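Local coordinates for regulator of Ty1 transposition protein 107 (PDB 3T7K), which recognises phosphorylated histone H2A through its C-terminal tandem BRCT repeats during DNA damage repair in budding yeast, at residues Y21-V26 with F85-E90; N44-K49 with I93-Q98; D52-T57 with F74-S79; K210-I215 with I224-W229. All blocks are in the same frame, centred on the assembly; numbering follows the deposited sequence.

Interaction 1: Y21-V26 with F85-E90; sequences YDLKAV and FALKPE
F85 opens the second segment and turns its side chain onto L23 of the 21-26 segment. The methyl CD2 of L23 lies 3.6 Å from F85 CD2 and 4.0 Å from F85 CE2, so a single methyl bears on the CD2-CE2 side of the ring, which it approaches obliquely. The two side chains cross at about a right angle. F85 CG stands anti to its own carbonyl carbon (chi1 -63°), which carries the ring out from the strand to L23. With L87 the chain again faces the 21-26 segment: its CD1 comes within 4.4 Å of the other methyl of L23, CD1, a looser contact than the one at F85. L23 therefore spreads its two branches between residues i and i+2 of one strand, and it also packs on I48 and F91. Beyond L87, the K88-P89 turn leads into helix 90-99, from which F91 meets the ring of Y21 edge-to-face. The strands are not hydrogen-bonded to each other; strand 62-64 lies between them, and A25 and L87 both pack on its F64. Side chains thus reach across the intervening strand 62-64 on one face of the four-stranded parallel sheet of a BRCT domain, with strand order 2-1-3-4.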
loop_
_atom_site.group_PDB
_atom_site.type_symbol
_atom_site.label_atom_id
_atom_site.label_comp_id
_atom_site.label_asym_id
_atom_site.label_seq_id
_atom_site.Cartn_x
_atom_site.Cartn_y
_atom_site.Cartn_z
ATOM N N TYR C 21 1.537 16.030 -11.851
ATOM C CA TYR C 21 0.493 16.237 -10.844
ATOM C C TYR C 21 0.286 15.021 -9.947
ATOM O O TYR C 21 -0.215 15.146 -8.839
ATOM C CB TYR C 21 -0.826 16.633 -11.508
ATOM C CG TYR C 21 -0.802 18.010 -12.093
ATOM C CD1 TYR C 21 -0.993 19.127 -11.294
ATOM C CD2 TYR C 21 -0.571 18.199 -13.443
ATOM C CE1 TYR C 21 -0.965 20.403 -11.839
ATOM C CE2 TYR C 21 -0.536 19.458 -13.989
ATOM C CZ TYR C 21 -0.727 20.551 -13.195
ATOM O OH TYR C 21 -0.706 21.803 -13.760
ATOM N N ASP C 22 0.678 13.849 -10.434
ATOM C CA ASP C 22 0.583 12.625 -9.644
ATOM C C ASP C 22 -0.837 12.355 -9.104
ATOM O O ASP C 22 -1.030 12.110 -7.916
ATOM C CB ASP C 22 1.609 12.630 -8.500
ATOM C CG ASP C 22 1.615 11.326 -7.755
ATOM O OD1 ASP C 22 0.970 10.379 -8.273
ATOM O OD2 ASP C 22 2.178 11.204 -6.634
ATOM N N LEU C 23 -1.822 12.368 -9.996
ATOM C CA LEU C 23 -3.210 12.142 -9.609
ATOM C C LEU C 23 -3.675 10.795 -10.123
ATOM O O LEU C 23 -3.487 10.468 -11.290
ATOM C CB LEU C 23 -4.116 13.248 -10.171
ATOM C CG LEU C 23 -3.738 14.664 -9.743
ATOM C CD1 LEU C 23 -4.704 15.654 -10.318
ATOM C CD2 LEU C 23 -3.714 14.785 -8.220
ATOM N N LYS C 24 -4.268 10.007 -9.239
ATOM C CA LYS C 24 -4.993 8.810 -9.647
ATOM C C LYS C 24 -6.441 9.064 -9.223
ATOM O O LYS C 24 -6.781 8.909 -8.054
ATOM C CB LYS C 24 -4.405 7.559 -8.969
ATOM C CG LYS C 24 -2.976 7.218 -9.416
ATOM C CD LYS C 24 -2.246 6.392 -8.362
ATOM C CE LYS C 24 -2.043 7.183 -7.064
ATOM N NZ LYS C 24 -1.630 6.337 -5.877
ATOM N N ALA C 25 -7.277 9.474 -10.175
ATOM C CA ALA C 25 -8.604 9.984 -9.851
ATOM C C ALA C 25 -9.756 9.129 -10.394
ATOM O O ALA C 25 -9.565 8.261 -11.264
ATOM C CB ALA C 25 -8.747 11.406 -10.347
ATOM N N VAL C 26 -10.949 9.376 -9.859
ATOM C CA VAL C 26 -12.168 9.028 -10.548
ATOM C C VAL C 26 -12.933 10.334 -10.619
ATOM O O VAL C 26 -12.676 11.222 -9.824
ATOM C CB VAL C 26 -12.976 7.912 -9.826
ATOM C CG1 VAL C 26 -12.130 6.647 -9.725
ATOM C CG2 VAL C 26 -13.415 8.370 -8.449
ATOM N N PHE C 85 -6.604 14.783 -2.803
ATOM C CA PHE C 85 -7.177 15.914 -3.491
ATOM C C PHE C 85 -8.638 15.660 -3.809
ATOM O O PHE C 85 -9.013 14.573 -4.216
ATOM C CB PHE C 85 -6.414 16.187 -4.783
ATOM C CG PHE C 85 -4.973 16.567 -4.574
ATOM C CD1 PHE C 85 -4.626 17.862 -4.222
ATOM C CD2 PHE C 85 -3.968 15.634 -4.760
ATOM C CE1 PHE C 85 -3.293 18.213 -4.054
ATOM C CE2 PHE C 85 -2.632 15.980 -4.597
ATOM C CZ PHE C 85 -2.298 17.265 -4.242
ATOM N N ALA C 86 -9.454 16.683 -3.625
ATOM C CA ALA C 86 -10.856 16.615 -3.979
ATOM C C ALA C 86 -11.053 17.865 -4.791
ATOM O O ALA C 86 -11.100 18.956 -4.245
ATOM C CB ALA C 86 -11.727 16.628 -2.722
ATOM N N LEU C 87 -11.133 17.713 -6.104
ATOM C CA LEU C 87 -10.958 18.855 -6.989
ATOM C C LEU C 87 -12.150 19.077 -7.896
ATOM O O LEU C 87 -12.756 18.126 -8.384
ATOM C CB LEU C 87 -9.711 18.653 -7.848
ATOM C CG LEU C 87 -8.373 18.662 -7.122
ATOM C CD1 LEU C 87 -7.259 18.461 -8.138
ATOM C CD2 LEU C 87 -8.163 19.959 -6.356
ATOM N N LYS C 88 -12.478 20.340 -8.127
ATOM C CA LYS C 88 -13.497 20.664 -9.107
ATOM C C LYS C 88 -13.004 20.305 -10.512
ATOM O O LYS C 88 -11.794 20.329 -10.793
ATOM C CB LYS C 88 -13.868 22.143 -9.016
ATOM C CG LYS C 88 -14.630 22.509 -7.754
ATOM C CD LYS C 88 -15.114 23.948 -7.823
ATOM C CE LYS C 88 -16.053 24.294 -6.682
ATOM N N PRO C 89 -13.935 19.964 -11.404
ATOM C CA PRO C 89 -13.561 19.592 -12.769
ATOM C C PRO C 89 -12.862 20.746 -13.491
ATOM O O PRO C 89 -12.118 20.514 -14.432
ATOM C CB PRO C 89 -14.917 19.269 -13.425
ATOM C CG PRO C 89 -15.926 20.000 -12.591
ATOM C CD PRO C 89 -15.395 19.936 -11.197
ATOM N N GLU C 90 -13.104 21.971 -13.050
ATOM C CA GLU C 90 -12.456 23.147 -13.630
ATOM C C GLU C 90 -10.920 22.998 -13.693
ATOM O O GLU C 90 -10.257 23.611 -14.538
ATOM C CB GLU C 90 -12.838 24.395 -12.829
ATOM C CG GLU C 90 -14.191 25.008 -13.183
ATOM C CD GLU C 90 -15.390 24.282 -12.557
ATOM O OE1 GLU C 90 -15.238 23.136 -12.067
ATOM O OE2 GLU C 90 -16.499 24.869 -12.563
#

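Interaction 2: N44-K49 with I93-Q98; sequences NQLGIK and IDLLKQ
L95 points from helix 90-99 toward the 44-49 segment and meets two side chains there, one with each methyl. Its CD2 and the CD1 of I48 approach tip to tip at 3.4 Å, tighter than usual van der Waals contact. Its CD1 faces L46 CD1, also tip to tip, at a more relaxed 4.1 Å. With CG anti to the backbone N of L95 (chi1 -176°), the fork is carried away from the helix, its prongs divided between I48 and L46. All three residues are buried, and no hydrogen bond joins the segments. Between L46 and I48 the backbone turns at G47, which, with positive phi, is the C-prime residue of the Schellman motif that ends helix 37-45; in it I48 N bonds to L43 O and G47 N to N44 O (3.0 Å). The turn thus sets a leucine and the first residue of strand 48-50 toward the same partner. F91 and I99 of helix 90-99 extend the contact, joining the C-terminal helix of a BRCT domain to the helix-to-strand turn of its first beta-alpha-beta unit.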
loop_
_atom_site.group_PDB
_atom_site.type_symbol
_atom_site.label_atom_id
_atom_site.label_comp_id
_atom_site.label_asym_id
_atom_site.label_seq_id
_atom_site.Cartn_x
_atom_site.Cartn_y
_atom_site.Cartn_z
ATOM N N ASN C 44 -2.039 11.790 -18.967
ATOM C CA ASN C 44 -1.106 10.775 -18.479
ATOM C C ASN C 44 0.325 11.287 -18.543
ATOM O O ASN C 44 1.141 11.012 -17.659
ATOM C CB ASN C 44 -1.243 9.483 -19.280
ATOM C CG ASN C 44 -2.691 9.154 -19.607
ATOM O OD1 ASN C 44 -3.094 9.185 -20.774
ATOM N ND2 ASN C 44 -3.490 8.838 -18.571
ATOM N N GLN C 45 0.632 12.055 -19.578
ATOM C CA GLN C 45 1.968 12.641 -19.671
ATOM C C GLN C 45 2.217 13.615 -18.528
ATOM O O GLN C 45 3.359 13.861 -18.161
ATOM C CB GLN C 45 2.170 13.328 -21.022
ATOM C CG GLN C 45 2.428 12.347 -22.167
ATOM C CD GLN C 45 3.346 11.205 -21.757
ATOM O OE1 GLN C 45 4.478 11.427 -21.320
ATOM N NE2 GLN C 45 2.854 9.975 -21.883
ATOM N N LEU C 46 1.140 14.151 -17.955
ATOM C CA LEU C 46 1.249 15.086 -16.843
ATOM C C LEU C 46 1.016 14.394 -15.504
ATOM O O LEU C 46 0.800 15.056 -14.492
ATOM C CB LEU C 46 0.268 16.253 -17.009
ATOM C CG LEU C 46 0.450 17.107 -18.272
ATOM C CD1 LEU C 46 -0.703 18.095 -18.457
ATOM C CD2 LEU C 46 1.741 17.860 -18.223
ATOM N N GLY C 47 1.077 13.067 -15.495
ATOM C CA GLY C 47 0.894 12.317 -14.267
ATOM C C GLY C 47 -0.516 12.396 -13.700
ATOM O O GLY C 47 -0.698 12.379 -12.484
ATOM N N ILE C 48 -1.502 12.509 -14.580
ATOM C CA ILE C 48 -2.898 12.418 -14.198
ATOM C C ILE C 48 -3.528 11.219 -14.923
ATOM O O ILE C 48 -3.542 11.167 -16.173
ATOM C CB ILE C 48 -3.673 13.670 -14.619
ATOM C CG1 ILE C 48 -3.048 14.930 -14.023
ATOM C CG2 ILE C 48 -5.125 13.544 -14.209
ATOM C CD1 ILE C 48 -3.672 16.199 -14.539
ATOM N N LYS C 49 -4.039 10.272 -14.138
ATOM C CA LYS C 49 -4.709 9.070 -14.643
ATOM C C LYS C 49 -6.107 9.027 -14.063
ATOM O O LYS C 49 -6.279 9.212 -12.847
ATOM C CB LYS C 49 -3.948 7.806 -14.220
ATOM C CG LYS C 49 -2.460 7.900 -14.464
ATOM C CD LYS C 49 -1.805 6.531 -14.633
ATOM C CE LYS C 49 -1.532 5.842 -13.310
ATOM N NZ LYS C 49 -0.586 4.704 -13.499
ATOM N N ILE C 93 -10.253 21.210 -16.782
ATOM C CA ILE C 93 -10.694 22.084 -17.860
ATOM C C ILE C 93 -9.645 23.171 -18.099
ATOM O O ILE C 93 -9.148 23.325 -19.207
ATOM C CB ILE C 93 -12.092 22.691 -17.576
ATOM C CG1 ILE C 93 -13.172 21.607 -17.655
ATOM C CG2 ILE C 93 -12.419 23.786 -18.576
ATOM C CD1 ILE C 93 -14.564 22.125 -17.365
ATOM N N ASP C 94 -9.307 23.915 -17.053
ATOM C CA ASP C 94 -8.289 24.957 -17.160
ATOM C C ASP C 94 -6.967 24.404 -17.658
ATOM O O ASP C 94 -6.267 25.047 -18.444
ATOM C CB ASP C 94 -8.082 25.641 -15.817
ATOM C CG ASP C 94 -9.272 26.470 -15.411
ATOM O OD1 ASP C 94 -10.184 26.617 -16.254
ATOM O OD2 ASP C 94 -9.289 26.982 -14.265
ATOM N N LEU C 95 -6.644 23.203 -17.193
ATOM C CA LEU C 95 -5.413 22.529 -17.561
ATOM C C LEU C 95 -5.349 22.308 -19.060
ATOM O O LEU C 95 -4.401 22.744 -19.730
ATOM C CB LEU C 95 -5.303 21.198 -16.826
ATOM C CG LEU C 95 -4.014 20.416 -17.040
ATOM C CD1 LEU C 95 -2.799 21.344 -16.969
ATOM C CD2 LEU C 95 -3.918 19.299 -16.015
ATOM N N LEU C 96 -6.351 21.623 -19.591
ATOM C CA LEU C 96 -6.393 21.357 -21.028
ATOM C C LEU C 96 -6.485 22.635 -21.872
ATOM O O LEU C 96 -5.887 22.717 -22.937
ATOM C CB LEU C 96 -7.508 20.368 -21.372
ATOM C CG LEU C 96 -7.262 18.937 -20.880
ATOM C CD1 LEU C 96 -8.450 18.036 -21.167
ATOM C CD2 LEU C 96 -5.997 18.363 -21.487
ATOM N N LYS C 97 -7.217 23.632 -21.388
ATOM C CA LYS C 97 -7.292 24.927 -22.060
ATOM C C LYS C 97 -5.886 25.478 -22.291
ATOM O O LYS C 97 -5.497 25.795 -23.420
ATOM C CB LYS C 97 -8.112 25.908 -21.215
ATOM C CG LYS C 97 -8.357 27.284 -21.832
ATOM C CD LYS C 97 -9.502 27.997 -21.100
ATOM C CE LYS C 97 -9.417 29.517 -21.215
ATOM N NZ LYS C 97 -9.816 30.030 -22.555
ATOM N N GLN C 98 -5.121 25.570 -21.209
ATOM C CA GLN C 98 -3.748 26.062 -21.255
ATOM C C GLN C 98 -2.873 25.208 -22.171
ATOM O O GLN C 98 -2.069 25.729 -22.943
ATOM C CB GLN C 98 -3.165 26.076 -19.842
ATOM C CG GLN C 98 -2.033 27.052 -19.627
ATOM C CD GLN C 98 -1.635 27.131 -18.171
ATOM O OE1 GLN C 98 -0.890 26.283 -17.674
ATOM N NE2 GLN C 98 -2.146 28.143 -17.469
#

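Interaction 3: D52-T57 with F74-S79; sequences DNIKET and FLKSLS
The 52-57 segment runs without regular secondary structure past the last turn of helix 72-77, the backbones coming nearest at I54 and K76, with CA atoms 8.0 Å apart. At this end of the helix K76 O takes two bonds from S79, one from its N at 2.7 Å and one from its OG at 2.8 Å, the hydroxyl lying in the carbonyl plane on a lone pair. S77 OG also turns back, to F74 O, but tilted 18° from that carbonyl plane. Against this turn rests I54. Its CD1 sits 3.5 Å from K76 CB and 4.1 Å from K76 CD, along the start of the lysine chain, which it crosses obliquely. CG1 of I54 is anti to the carbonyl carbon (chi1 -61°) and carries that methyl onto the helix. Past CG the lysine is extended, taking NZ beyond the isoleucine to a salt bridge with E72 and a hydrogen bond to S159 OG. A water donates to I54 O at 2.6 Å and is only weakly bound by K76 NZ. The loop between strands 48-50 and 62-64 is thus fastened to a helix whose L75 touches an apolar side chain of the bound peptide and packs on helices 154-163 and 229-237, at the inter-repeat helical interface of tandem BRCT domains.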
loop_
_atom_site.group_PDB
_atom_site.type_symbol
_atom_site.label_atom_id
_atom_site.label_comp_id
_atom_site.label_asym_id
_atom_site.label_seq_id
_atom_site.Cartn_x
_atom_site.Cartn_y
_atom_site.Cartn_z
ATOM N N ASP C 52 -12.136 4.391 -14.507
ATOM C CA ASP C 52 -13.580 4.343 -14.735
ATOM C C ASP C 52 -14.304 4.049 -13.423
ATOM O O ASP C 52 -15.299 4.684 -13.081
ATOM C CB ASP C 52 -13.911 3.269 -15.779
ATOM O OD1 ASP C 52 -11.964 3.948 -16.993
ATOM O OD2 ASP C 52 -13.583 2.999 -18.127
ATOM N N ASN C 53 -13.778 3.081 -12.687
ATOM C CA ASN C 53 -14.379 2.650 -11.440
ATOM C C ASN C 53 -13.314 2.599 -10.366
ATOM O O ASN C 53 -12.125 2.630 -10.676
ATOM C CB ASN C 53 -14.996 1.262 -11.618
ATOM C CG ASN C 53 -15.926 1.189 -12.810
ATOM O OD1 ASN C 53 -15.612 0.559 -13.821
ATOM N ND2 ASN C 53 -17.082 1.835 -12.699
ATOM N N ILE C 54 -13.735 2.506 -9.107
ATOM C CA ILE C 54 -12.797 2.465 -7.989
ATOM C C ILE C 54 -12.336 1.047 -7.683
ATOM O O ILE C 54 -13.137 0.187 -7.333
ATOM C CB ILE C 54 -13.409 3.081 -6.720
ATOM C CG1 ILE C 54 -13.759 4.553 -6.955
ATOM C CG2 ILE C 54 -12.455 2.943 -5.536
ATOM C CD1 ILE C 54 -14.407 5.251 -5.756
ATOM N N LYS C 55 -11.038 0.802 -7.815
ATOM C CA LYS C 55 -10.475 -0.494 -7.466
ATOM C C LYS C 55 -9.419 -0.338 -6.368
ATOM O O LYS C 55 -8.457 0.419 -6.515
ATOM C CB LYS C 55 -9.886 -1.172 -8.698
ATOM C CG LYS C 55 -9.426 -2.599 -8.453
ATOM C CD LYS C 55 -8.042 -2.845 -9.038
ATOM C CE LYS C 55 -7.805 -4.329 -9.254
ATOM N NZ LYS C 55 -8.838 -4.905 -10.164
ATOM N N GLU C 56 -9.610 -1.054 -5.263
ATOM C CA GLU C 56 -8.786 -0.851 -4.076
ATOM C C GLU C 56 -7.287 -0.903 -4.345
ATOM O O GLU C 56 -6.502 -0.298 -3.615
ATOM C CB GLU C 56 -9.143 -1.852 -2.971
ATOM C CG GLU C 56 -10.390 -1.499 -2.175
ATOM C CD GLU C 56 -10.362 -2.075 -0.770
ATOM O OE1 GLU C 56 -10.590 -3.293 -0.618
ATOM O OE2 GLU C 56 -10.099 -1.309 0.181
ATOM N N THR C 57 -6.874 -1.622 -5.376
ATOM C CA THR C 57 -5.442 -1.799 -5.582
ATOM C C THR C 57 -4.843 -0.843 -6.610
ATOM O O THR C 57 -3.695 -1.007 -7.006
ATOM C CB THR C 57 -5.067 -3.273 -5.891
ATOM O OG1 THR C 57 -5.751 -3.718 -7.067
ATOM C CG2 THR C 57 -5.445 -4.171 -4.718
ATOM N N PHE C 74 -18.263 9.424 -4.875
ATOM C CA PHE C 74 -17.911 10.422 -3.886
ATOM C C PHE C 74 -17.778 9.819 -2.489
ATOM O O PHE C 74 -16.804 10.078 -1.801
ATOM C CB PHE C 74 -18.894 11.591 -3.859
ATOM C CG PHE C 74 -18.298 12.831 -3.277
ATOM C CD1 PHE C 74 -17.639 13.745 -4.091
ATOM C CD2 PHE C 74 -18.315 13.049 -1.910
ATOM C CE1 PHE C 74 -17.051 14.880 -3.559
ATOM C CE2 PHE C 74 -17.730 14.186 -1.370
ATOM C CZ PHE C 74 -17.093 15.104 -2.204
ATOM N N LEU C 75 -18.754 9.016 -2.068
ATOM C CA LEU C 75 -18.720 8.472 -0.713
ATOM C C LEU C 75 -17.518 7.563 -0.542
ATOM O O LEU C 75 -16.879 7.540 0.521
ATOM C CB LEU C 75 -20.009 7.701 -0.409
ATOM C CG LEU C 75 -21.264 8.571 -0.387
ATOM C CD1 LEU C 75 -22.521 7.698 -0.314
ATOM C CD2 LEU C 75 -21.205 9.536 0.768
ATOM N N LYS C 76 -17.212 6.805 -1.588
ATOM C CA LYS C 76 -16.072 5.893 -1.529
ATOM C C LYS C 76 -14.753 6.647 -1.547
ATOM O O LYS C 76 -13.770 6.200 -0.951
ATOM C CB LYS C 76 -16.093 4.887 -2.674
ATOM C CG LYS C 76 -16.887 3.612 -2.391
ATOM C CD LYS C 76 -16.963 2.760 -3.659
ATOM C CE LYS C 76 -17.663 1.436 -3.419
ATOM N NZ LYS C 76 -17.715 0.636 -4.677
ATOM N N SER C 77 -14.719 7.781 -2.244
ATOM C CA SER C 77 -13.474 8.538 -2.308
ATOM C C SER C 77 -13.043 8.895 -0.886
ATOM O O SER C 77 -11.856 9.105 -0.618
ATOM C CB SER C 77 -13.637 9.800 -3.145
ATOM O OG SER C 77 -14.218 10.840 -2.387
ATOM N N LEU C 78 -14.004 8.948 0.035
ATOM C CA LEU C 78 -13.678 9.279 1.423
ATOM C C LEU C 78 -13.048 8.113 2.185
ATOM O O LEU C 78 -12.703 8.248 3.360
ATOM C CB LEU C 78 -14.891 9.856 2.164
ATOM C CG LEU C 78 -15.146 11.297 1.711
ATOM C CD1 LEU C 78 -16.556 11.759 2.038
ATOM C CD2 LEU C 78 -14.096 12.241 2.323
ATOM N N SER C 79 -12.880 6.978 1.513
ATOM C CA SER C 79 -12.062 5.906 2.072
ATOM C C SER C 79 -10.814 5.631 1.232
ATOM O O SER C 79 -10.281 4.524 1.267
ATOM C CB SER C 79 -12.851 4.608 2.197
ATOM O OG SER C 79 -13.274 4.204 0.912
HETATM O O HOH W 1 -14.476 -0.407 -5.153
#

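Interaction 4: K210-I215 with I224-W229; sequences KFTKLI and ILIVEW
I224, I226 and I215 bury the most surface here, two isoleucines on one face of strand 224-227 set against helix 205-218. I224 and I215 meet tip to tip. The CD1 of I224 comes 3.4 Å from I215 CG2, closer than ordinary van der Waals contact, and 3.9 Å from I215 CB, so it presses on the branch point of the helix residue. In I215 the touching methyl CG2 is anti to the backbone N because CG1 takes the place anti to the carbonyl carbon (chi1 -66°); the residue also packs on Y198 and L200 of strand 198-201. I226, two residues on, sends its CD1 to the previous turn of the helix. There it lies 3.7 Å from T212 CG2, the side chains crossing at about a right angle, and 4.4 Å from F211 CB; the F211 ring leads away from strand 224-227 and packs on C177 and L200. T212 divides its branches, giving its methyl to I226 while OG1 bonds back to V208 O within the helix, with K209 O as a second acceptor nearby. No hydrogen bond links the segments. The short axes run nearly antiparallel, at 169° and 10.3 Å apart, so successive contacts proceed up the strand and down the helix. This is the packing of helix on strand in a beta-alpha-beta crossover, formed by strand 198-201, helix 205-218 and strand 224-227 in the second BRCT domain.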
loop_
_atom_site.group_PDB
_atom_site.type_symbol
_atom_site.label_atom_id
_atom_site.label_comp_id
_atom_site.label_asym_id
_atom_site.label_seq_id
_atom_site.Cartn_x
_atom_site.Cartn_y
_atom_site.Cartn_z
ATOM N N LYS C 210 -41.296 -3.909 14.106
ATOM C CA LYS C 210 -41.000 -5.325 13.939
ATOM C C LYS C 210 -39.693 -5.735 14.613
ATOM O O LYS C 210 -39.655 -6.704 15.368
ATOM C CB LYS C 210 -40.937 -5.684 12.456
ATOM C CG LYS C 210 -40.735 -7.179 12.195
ATOM C CD LYS C 210 -40.464 -7.469 10.719
ATOM C CE LYS C 210 -40.156 -8.954 10.485
ATOM N NZ LYS C 210 -41.329 -9.707 9.950
ATOM N N PHE C 211 -38.618 -4.999 14.342
ATOM C CA PHE C 211 -37.296 -5.432 14.786
ATOM C C PHE C 211 -37.075 -5.261 16.278
ATOM O O PHE C 211 -36.480 -6.116 16.924
ATOM C CB PHE C 211 -36.191 -4.737 13.985
ATOM C CG PHE C 211 -36.110 -5.204 12.564
ATOM C CD1 PHE C 211 -36.088 -6.554 12.275
ATOM C CD2 PHE C 211 -36.089 -4.300 11.518
ATOM C CE1 PHE C 211 -36.029 -6.993 10.975
ATOM C CE2 PHE C 211 -36.027 -4.734 10.209
ATOM C CZ PHE C 211 -36.001 -6.086 9.938
ATOM N N THR C 212 -37.544 -4.156 16.835
ATOM C CA THR C 212 -37.403 -3.961 18.271
ATOM C C THR C 212 -38.182 -5.062 19.013
ATOM O O THR C 212 -37.728 -5.596 20.034
ATOM C CB THR C 212 -37.883 -2.558 18.704
ATOM O OG1 THR C 212 -39.210 -2.321 18.207
ATOM C CG2 THR C 212 -36.967 -1.497 18.147
ATOM N N LYS C 213 -39.346 -5.421 18.493
ATOM C CA LYS C 213 -40.145 -6.456 19.163
ATOM C C LYS C 213 -39.454 -7.820 19.127
ATOM O O LYS C 213 -39.344 -8.500 20.153
ATOM C CB LYS C 213 -41.546 -6.534 18.584
ATOM C CG LYS C 213 -42.480 -5.440 19.088
ATOM C CD LYS C 213 -43.942 -5.737 18.731
ATOM N NZ LYS C 213 -45.574 -6.101 16.855
ATOM N N LEU C 214 -38.971 -8.199 17.947
ATOM C CA LEU C 214 -38.261 -9.458 17.767
ATOM C C LEU C 214 -37.092 -9.545 18.723
ATOM O O LEU C 214 -36.960 -10.512 19.478
ATOM C CB LEU C 214 -37.741 -9.584 16.336
ATOM C CG LEU C 214 -38.460 -10.450 15.305
ATOM C CD1 LEU C 214 -39.931 -10.075 15.191
ATOM C CD2 LEU C 214 -37.752 -10.323 13.945
ATOM N N ILE C 215 -36.229 -8.533 18.694
ATOM C CA ILE C 215 -35.036 -8.567 19.510
ATOM C C ILE C 215 -35.387 -8.472 20.983
ATOM O O ILE C 215 -34.769 -9.113 21.835
ATOM C CB ILE C 215 -34.063 -7.411 19.146
ATOM C CG1 ILE C 215 -33.520 -7.610 17.726
ATOM C CG2 ILE C 215 -32.938 -7.336 20.185
ATOM C CD1 ILE C 215 -32.823 -6.367 17.119
ATOM N N ILE C 224 -29.336 -2.154 21.104
ATOM C CA ILE C 224 -29.811 -2.074 19.736
ATOM C C ILE C 224 -29.645 -0.663 19.223
ATOM O O ILE C 224 -29.881 0.303 19.951
ATOM C CB ILE C 224 -31.316 -2.403 19.656
ATOM C CG1 ILE C 224 -31.625 -3.738 20.328
ATOM C CG2 ILE C 224 -31.786 -2.407 18.206
ATOM C CD1 ILE C 224 -33.116 -3.931 20.638
ATOM N N LEU C 225 -29.241 -0.547 17.962
ATOM C CA LEU C 225 -29.187 0.736 17.297
ATOM C C LEU C 225 -29.867 0.587 15.952
ATOM O O LEU C 225 -29.510 -0.277 15.159
ATOM C CB LEU C 225 -27.734 1.180 17.110
ATOM C CG LEU C 225 -27.551 2.432 16.262
ATOM C CD1 LEU C 225 -28.260 3.618 16.898
ATOM C CD2 LEU C 225 -26.072 2.722 16.123
ATOM N N ILE C 226 -30.866 1.416 15.693
ATOM C CA ILE C 226 -31.551 1.377 14.414
ATOM C C ILE C 226 -31.493 2.770 13.810
ATOM O O ILE C 226 -31.946 3.737 14.426
ATOM C CB ILE C 226 -33.012 0.913 14.575
ATOM C CG1 ILE C 226 -33.064 -0.403 15.354
ATOM C CG2 ILE C 226 -33.652 0.730 13.224
ATOM C CD1 ILE C 226 -34.473 -1.009 15.452
ATOM N N VAL C 227 -30.928 2.873 12.609
ATOM C CA VAL C 227 -30.731 4.170 11.972
ATOM C C VAL C 227 -31.241 4.175 10.541
ATOM O O VAL C 227 -31.531 3.121 9.965
ATOM C CB VAL C 227 -29.230 4.536 11.908
ATOM C CG1 VAL C 227 -28.635 4.634 13.305
ATOM C CG2 VAL C 227 -28.504 3.492 11.089
ATOM N N GLU C 228 -31.358 5.369 9.972
ATOM C CA GLU C 228 -31.634 5.518 8.550
ATOM C C GLU C 228 -30.310 5.561 7.767
ATOM O O GLU C 228 -29.240 5.795 8.337
ATOM C CB GLU C 228 -32.424 6.803 8.293
ATOM C CG GLU C 228 -33.704 6.919 9.122
ATOM C CD GLU C 228 -34.537 8.153 8.799
ATOM O OE1 GLU C 228 -34.435 9.154 9.539
ATOM O OE2 GLU C 228 -35.302 8.106 7.814
ATOM N N TRP C 229 -30.390 5.331 6.463
ATOM C CA TRP C 229 -29.217 5.399 5.594
ATOM C C TRP C 229 -28.518 6.736 5.779
ATOM O O TRP C 229 -27.296 6.803 5.876
ATOM C CB TRP C 229 -29.627 5.184 4.128
ATOM C CG TRP C 229 -28.554 5.513 3.113
ATOM C CD1 TRP C 229 -28.635 6.438 2.114
ATOM C CD2 TRP C 229 -27.243 4.928 3.010
ATOM N NE1 TRP C 229 -27.466 6.462 1.394
ATOM C CE2 TRP C 229 -26.596 5.546 1.920
ATOM C CE3 TRP C 229 -26.560 3.946 3.733
ATOM C CZ2 TRP C 229 -25.291 5.213 1.532
ATOM C CZ3 TRP C 229 -25.259 3.618 3.348
ATOM C CH2 TRP C 229 -24.644 4.250 2.257
#

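How the interactions relate
From the N terminus, strand 23-27 enters interaction 1, which closes only at strand 85-87. Interaction 2 opens within that span and closes beyond it, on helix 90-99, so the two contacts cross. They also join directly, L23 N probably bonding to G47 O and A25 N to K49 O, where strand 23-27 lies beside G47 and strand 48-50. Interaction 3 is nested inside both loops and touches interaction 1 where V26 CG1 packs on I54 CG1. These three tie together the first BRCT domain. Interaction 4 follows in series as a short local closure in the second domain, its centre about 40 Å from that of interaction 1. L75 and W229 touch, linking interactions 3 and 4 between the repeats.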